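Probable secreted solute-binding lipoprotein (Streptomyces coelicolor, PDB 3I3V) probably binds a solute outside the cell as the lipid-tethered receptor of an ABC-type transporter, its exact ligand not established. Local coordinates at residues Ala179-Ile182 with Gln183-Leu186; Met233-Gln236 with Phe237-Glu241; Gly380-Pro383 with Ala384-Arg387. One frame throughout, in Å; residues are numbered along the deposited sequence.

How the contacts relate
All three contacts are local, each made within one unbroken run of chain at a helix end. Contact 1 ends helix 172-182 and is buried; contact 2, which ends helix 230-238, and contact 3, which starts helix 383-392, are both partly buried. Contacts 1 and 3 are neighbours, their nearest atoms about 5 Å apart, and both pack on helix 203-217, with Ile209 touched from each. Contact 2 stands apart, its centre about 25 Å from that of contact 1, against strand 242-246. Threonine hydroxyls bond to helix carbonyls at both C-terminal ends, with a water added at the buried one, whereas in contact 3 a serine hydroxyl accepts weakly from a backbone N-H.

Contact 1 (Ala179-Ile182 with Gln183-Leu186); sequences AQII and QTFL
Thr184 turns its hydroxyl back onto the last turn of helix 172-182, where OG1 donates to Ile181 O at a short 2.5 Å. It lies in the carbonyl plane, on a lone pair. The backbone of the same residue gives a second bond, Thr184 N to Ile181 O at 2.8 Å, with its donor 54° out of that plane, and one carbonyl oxygen is thus gripped twice. The threonine torsion makes this possible: OG1 sits beside its own backbone N (chi1 -61°), while CG2 points anti to that N and lies over the centre of the Phe185 ring. A water donates both to Thr184 OG1, at 2.9 Å, and to Gln180 O. The helix ends here in a short 3-10 turn at Gln183-Thr184, leading into the loop before helix 188-197, and Gln183 N makes weak bonds to Ala179 O and Gln180 O. Ile182 and Leu186 run side by side, pointing the same way, CG2 of Ile182 3.9 Å from CD1 of Leu186. Helix 203-217 flanks this turn through Tyr211, which Ile181 and Thr184 both touch, and through Ile209 on Ile182. A valine here would probably cost Ile181 O its hydroxyl donor and the bridging water one of its two acceptors. In this buried helix end the hydroxyl thus adds a second bond to Ile181 O, and the water supplements the weak one at Gln180 O.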
# COMPACT_ATOMS: atom_id res chain seq x y z
N ALA C 179 51.67 41.84 -15.27
CA ALA C 179 51.64 40.38 -15.21
C ALA C 179 50.41 39.84 -15.92
O ALA C 179 50.45 38.76 -16.50
CB ALA C 179 51.67 39.91 -13.75
N GLN C 180 49.31 40.58 -15.87
CA GLN C 180 48.09 40.14 -16.53
C GLN C 180 48.25 40.25 -18.05
O GLN C 180 47.88 39.34 -18.80
CB GLN C 180 46.90 40.99 -16.06
CG GLN C 180 45.76 41.05 -17.07
CD GLN C 180 44.49 41.64 -16.50
OE1 GLN C 180 44.49 42.27 -15.44
NE2 GLN C 180 43.39 41.45 -17.22
N ILE C 181 48.80 41.37 -18.51
CA ILE C 181 49.01 41.58 -19.93
C ILE C 181 50.01 40.54 -20.45
O ILE C 181 49.77 39.91 -21.48
CB ILE C 181 49.52 43.03 -20.21
CG1 ILE C 181 48.47 44.04 -19.69
CG2 ILE C 181 49.72 43.25 -21.71
CD1 ILE C 181 48.90 45.50 -19.71
N ILE C 182 51.10 40.33 -19.72
CA ILE C 182 52.07 39.32 -20.15
C ILE C 182 51.36 37.97 -20.25
O ILE C 182 51.71 37.12 -21.06
CB ILE C 182 53.27 39.21 -19.16
CG1 ILE C 182 54.20 40.41 -19.33
CG2 ILE C 182 54.04 37.89 -19.38
CD1 ILE C 182 55.37 40.42 -18.37
N GLN C 183 50.34 37.77 -19.43
CA GLN C 183 49.60 36.51 -19.44
C GLN C 183 48.67 36.37 -20.63
O GLN C 183 47.87 35.44 -20.69
CB GLN C 183 48.81 36.33 -18.15
CG GLN C 183 49.64 35.79 -16.99
CD GLN C 183 48.86 35.74 -15.70
OE1 GLN C 183 48.85 36.71 -14.93
NE2 GLN C 183 48.19 34.62 -15.45
N THR C 184 48.75 37.30 -21.57
CA THR C 184 47.91 37.21 -22.75
C THR C 184 48.30 35.94 -23.50
O THR C 184 47.47 35.32 -24.18
CB THR C 184 48.11 38.43 -23.68
OG1 THR C 184 47.76 39.63 -22.98
CG2 THR C 184 47.24 38.29 -24.94
N PHE C 185 49.56 35.54 -23.36
CA PHE C 185 50.11 34.36 -24.03
C PHE C 185 50.59 33.28 -23.06
O PHE C 185 51.56 32.58 -23.33
CB PHE C 185 51.29 34.77 -24.92
CG PHE C 185 50.93 35.77 -25.99
CD1 PHE C 185 50.24 35.36 -27.13
CD2 PHE C 185 51.28 37.11 -25.86
CE1 PHE C 185 49.92 36.28 -28.14
CE2 PHE C 185 50.96 38.03 -26.85
CZ PHE C 185 50.28 37.61 -28.00
N LEU C 186 49.92 33.14 -21.92
CA LEU C 186 50.30 32.15 -20.93
C LEU C 186 49.08 31.51 -20.29
O LEU C 186 48.17 32.21 -19.82
CB LEU C 186 51.16 32.80 -19.84
CG LEU C 186 52.60 33.22 -20.19
CD1 LEU C 186 53.15 34.14 -19.14
CD2 LEU C 186 53.46 31.99 -20.31
O HOH W 1 45.94 39.48 -20.67

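Contact 2 (Met233-Gln236 with Phe237-Glu241); sequences MTTQ and FNTEE
Thr239 and Thr235 meet where helix 230-238 ends in a Schellman motif: Glu240 takes positive phi, its N bonds back to Phe237 O, and Glu241 N reaches Gln236 O at 2.6 Å. Asn238, one turn beyond Thr234, folds back along the helix. Its CB lies 3.3 Å from Thr234 O, and CG comes closer, 3.1 Å from that same oxygen. CG is beside the backbone N (chi1 -72°), which lays the amide across the carbonyl, with OD1 and ND2 both 3.4 Å from Thr234 O and neither bonded to it. ND2 also meets the methyl CG2 of Thr234, the two side chains lying alongside and pointing the same way. The bond to this carbonyl comes instead from Asn238 N. In the turn itself, Glu240 OE2 is hydrogen-bonded to His262, while Gln236 shares a backbone bond with Ala242, tying the helix end to strand 242-246. Thr239 holds OG1 between its backbone N and carbonyl carbon (chi1 59°), bringing it over Thr235 O. That oxygen accepts both from Thr239 N and from Thr239 OG1, the hydroxyl 3.1 Å away and 40° above the carbonyl plane.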
# COMPACT_ATOMS: atom_id res chain seq x y z
N MSE C 233 46.14 56.49 -9.66
CA MSE C 233 45.22 55.75 -10.50
C MSE C 233 43.77 55.99 -10.09
O MSE C 233 42.94 56.40 -10.90
CB MSE C 233 45.54 54.26 -10.39
CG MSE C 233 44.67 53.35 -11.19
SE MSE C 233 45.20 51.51 -10.91
CE MSE C 233 44.02 51.09 -9.39
N THR C 234 43.49 55.71 -8.83
CA THR C 234 42.16 55.89 -8.25
C THR C 234 41.65 57.32 -8.44
O THR C 234 40.47 57.53 -8.71
CB THR C 234 42.19 55.52 -6.76
OG1 THR C 234 42.16 54.10 -6.63
CG2 THR C 234 41.01 56.14 -6.02
N THR C 235 42.53 58.29 -8.28
CA THR C 235 42.14 59.68 -8.44
C THR C 235 41.84 60.01 -9.90
O THR C 235 40.77 60.51 -10.22
CB THR C 235 43.24 60.65 -7.93
OG1 THR C 235 43.16 60.75 -6.50
CG2 THR C 235 43.06 62.04 -8.52
N GLN C 236 42.79 59.71 -10.79
CA GLN C 236 42.62 60.00 -12.21
C GLN C 236 41.32 59.47 -12.80
O GLN C 236 40.69 60.15 -13.61
CB GLN C 236 43.80 59.46 -13.02
CG GLN C 236 45.07 60.28 -12.85
CD GLN C 236 46.20 59.84 -13.76
OE1 GLN C 236 47.29 60.40 -13.73
NE2 GLN C 236 45.94 58.83 -14.58
N PHE C 237 40.92 58.27 -12.40
CA PHE C 237 39.69 57.70 -12.92
C PHE C 237 38.44 58.32 -12.28
O PHE C 237 37.45 58.57 -12.97
CB PHE C 237 39.69 56.18 -12.73
CG PHE C 237 38.56 55.49 -13.43
CD1 PHE C 237 37.30 55.39 -12.84
CD2 PHE C 237 38.74 54.96 -14.70
CE1 PHE C 237 36.25 54.76 -13.50
CE2 PHE C 237 37.70 54.34 -15.37
CZ PHE C 237 36.44 54.24 -14.77
N ASN C 238 38.49 58.57 -10.97
CA ASN C 238 37.35 59.14 -10.25
C ASN C 238 36.98 60.56 -10.65
O ASN C 238 35.82 60.93 -10.62
CB ASN C 238 37.58 59.07 -8.74
CG ASN C 238 37.45 57.66 -8.23
OD1 ASN C 238 37.19 56.74 -9.01
ND2 ASN C 238 37.63 57.48 -6.93
N THR C 239 37.98 61.36 -11.01
CA THR C 239 37.74 62.73 -11.44
C THR C 239 37.58 62.72 -12.96
O THR C 239 37.43 63.77 -13.60
CB THR C 239 38.91 63.67 -11.07
OG1 THR C 239 40.12 63.19 -11.68
CG2 THR C 239 39.09 63.72 -9.56
N GLU C 240 37.62 61.52 -13.53
CA GLU C 240 37.46 61.34 -14.96
C GLU C 240 38.52 62.03 -15.80
O GLU C 240 38.21 62.70 -16.79
CB GLU C 240 36.07 61.81 -15.40
CG GLU C 240 34.93 61.00 -14.79
CD GLU C 240 33.57 61.46 -15.27
OE1 GLU C 240 33.23 62.64 -15.05
OE2 GLU C 240 32.83 60.65 -15.86
N GLU C 241 39.79 61.86 -15.41
CA GLU C 241 40.89 62.42 -16.18
C GLU C 241 41.44 61.30 -17.07
O GLU C 241 42.13 61.56 -18.06
CB GLU C 241 41.98 62.96 -15.25
CG GLU C 241 41.54 64.15 -14.41
CD GLU C 241 41.03 65.32 -15.25
OE1 GLU C 241 41.76 65.76 -16.18
OE2 GLU C 241 39.91 65.82 -14.99

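Contact 3 (Gly380-Pro383 with Ala384-Arg387); sequences GTSP and ARVR
Ser382 OG lies against the start of the Arg385 side chain, 3.0 Å from CG and 3.3 Å from CD, and accepts a weak hydrogen bond from Arg385 N. The hydroxyl reaches that amide because chi1 of 57° sets OG between the serine's own backbone N and carbonyl carbon. Ser382 O faces the helix as well: it takes a bond from Val386 N at 3.0 Å and a weak one from Arg385 N. Farther along Arg385 the chain bends at chi3 (53°), which folds the guanidinium back beside Thr381. The methyl CG2 of Thr381 sits over the centre of one guanidinium face, 4.1 Å from Arg385 CZ, and touches Arg385 CB at 3.8 Å; the two side chains cross at about a right angle. Ser382 is the N-cap of helix 383-392, OG capping Arg385 N, and this first-turn amide is shared by two weak acceptors, Ser382 OG and Ser382 O. Pro383 follows as the first helical residue, a place where the lack of an N-H costs no helical bond, and Pro383 O takes Arg387 N at 3.0 Å. Val386, which is buried, brings CG2 near Ser382 O and Thr381 O. The outer shell fixes the cap loop against helix 203-217: Arg216 donates to Thr381 O, Asp217 accepts from Gly380 N, and Ile209 packs against Pro383 and Val386. Thr381 OG1 is hydrogen-bonded to Thr378 O.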
# COMPACT_ATOMS: atom_id res chain seq x y z
N GLY C 380 59.84 53.11 -24.47
CA GLY C 380 61.10 52.95 -25.16
C GLY C 380 61.96 51.83 -24.61
O GLY C 380 62.88 51.37 -25.28
N THR C 381 61.66 51.38 -23.39
CA THR C 381 62.42 50.31 -22.73
C THR C 381 62.23 48.99 -23.46
O THR C 381 61.17 48.37 -23.39
CB THR C 381 61.97 50.13 -21.27
OG1 THR C 381 62.15 51.36 -20.57
CG2 THR C 381 62.80 49.05 -20.59
N SER C 382 63.28 48.56 -24.15
CA SER C 382 63.27 47.33 -24.92
C SER C 382 62.71 46.13 -24.18
O SER C 382 62.83 46.03 -22.97
CB SER C 382 64.68 47.00 -25.40
OG SER C 382 65.57 46.90 -24.31
N PRO C 383 62.09 45.19 -24.93
CA PRO C 383 61.51 43.97 -24.36
C PRO C 383 62.61 43.15 -23.69
O PRO C 383 62.36 42.40 -22.75
CB PRO C 383 60.94 43.26 -25.58
CG PRO C 383 60.55 44.41 -26.47
CD PRO C 383 61.74 45.33 -26.35
N ALA C 384 63.83 43.31 -24.20
CA ALA C 384 64.98 42.60 -23.67
C ALA C 384 65.32 43.13 -22.29
O ALA C 384 65.72 42.37 -21.40
CB ALA C 384 66.18 42.77 -24.60
N ARG C 385 65.17 44.43 -22.11
CA ARG C 385 65.46 45.05 -20.83
C ARG C 385 64.33 44.77 -19.84
O ARG C 385 64.58 44.61 -18.64
CB ARG C 385 65.68 46.55 -21.00
CG ARG C 385 67.01 46.90 -21.65
CD ARG C 385 67.14 48.41 -21.81
NE ARG C 385 66.90 49.09 -20.54
CZ ARG C 385 66.71 50.40 -20.42
NH1 ARG C 385 66.72 51.18 -21.50
NH2 ARG C 385 66.51 50.94 -19.21
N VAL C 386 63.10 44.70 -20.35
CA VAL C 386 61.95 44.41 -19.50
C VAL C 386 62.18 43.02 -18.91
O VAL C 386 62.12 42.83 -17.69
CB VAL C 386 60.64 44.41 -20.33
CG1 VAL C 386 59.58 43.54 -19.67
CG2 VAL C 386 60.12 45.84 -20.46
N ARG C 387 62.47 42.07 -19.79
CA ARG C 387 62.72 40.69 -19.40
C ARG C 387 63.89 40.57 -18.42
O ARG C 387 63.83 39.78 -17.48
CB ARG C 387 63.00 39.85 -20.64
CG ARG C 387 63.22 38.38 -20.37
CD ARG C 387 63.18 37.62 -21.68
NE ARG C 387 63.73 36.28 -21.59
CZ ARG C 387 64.97 36.00 -21.19
NH1 ARG C 387 65.78 36.99 -20.82
NH2 ARG C 387 65.41 34.75 -21.18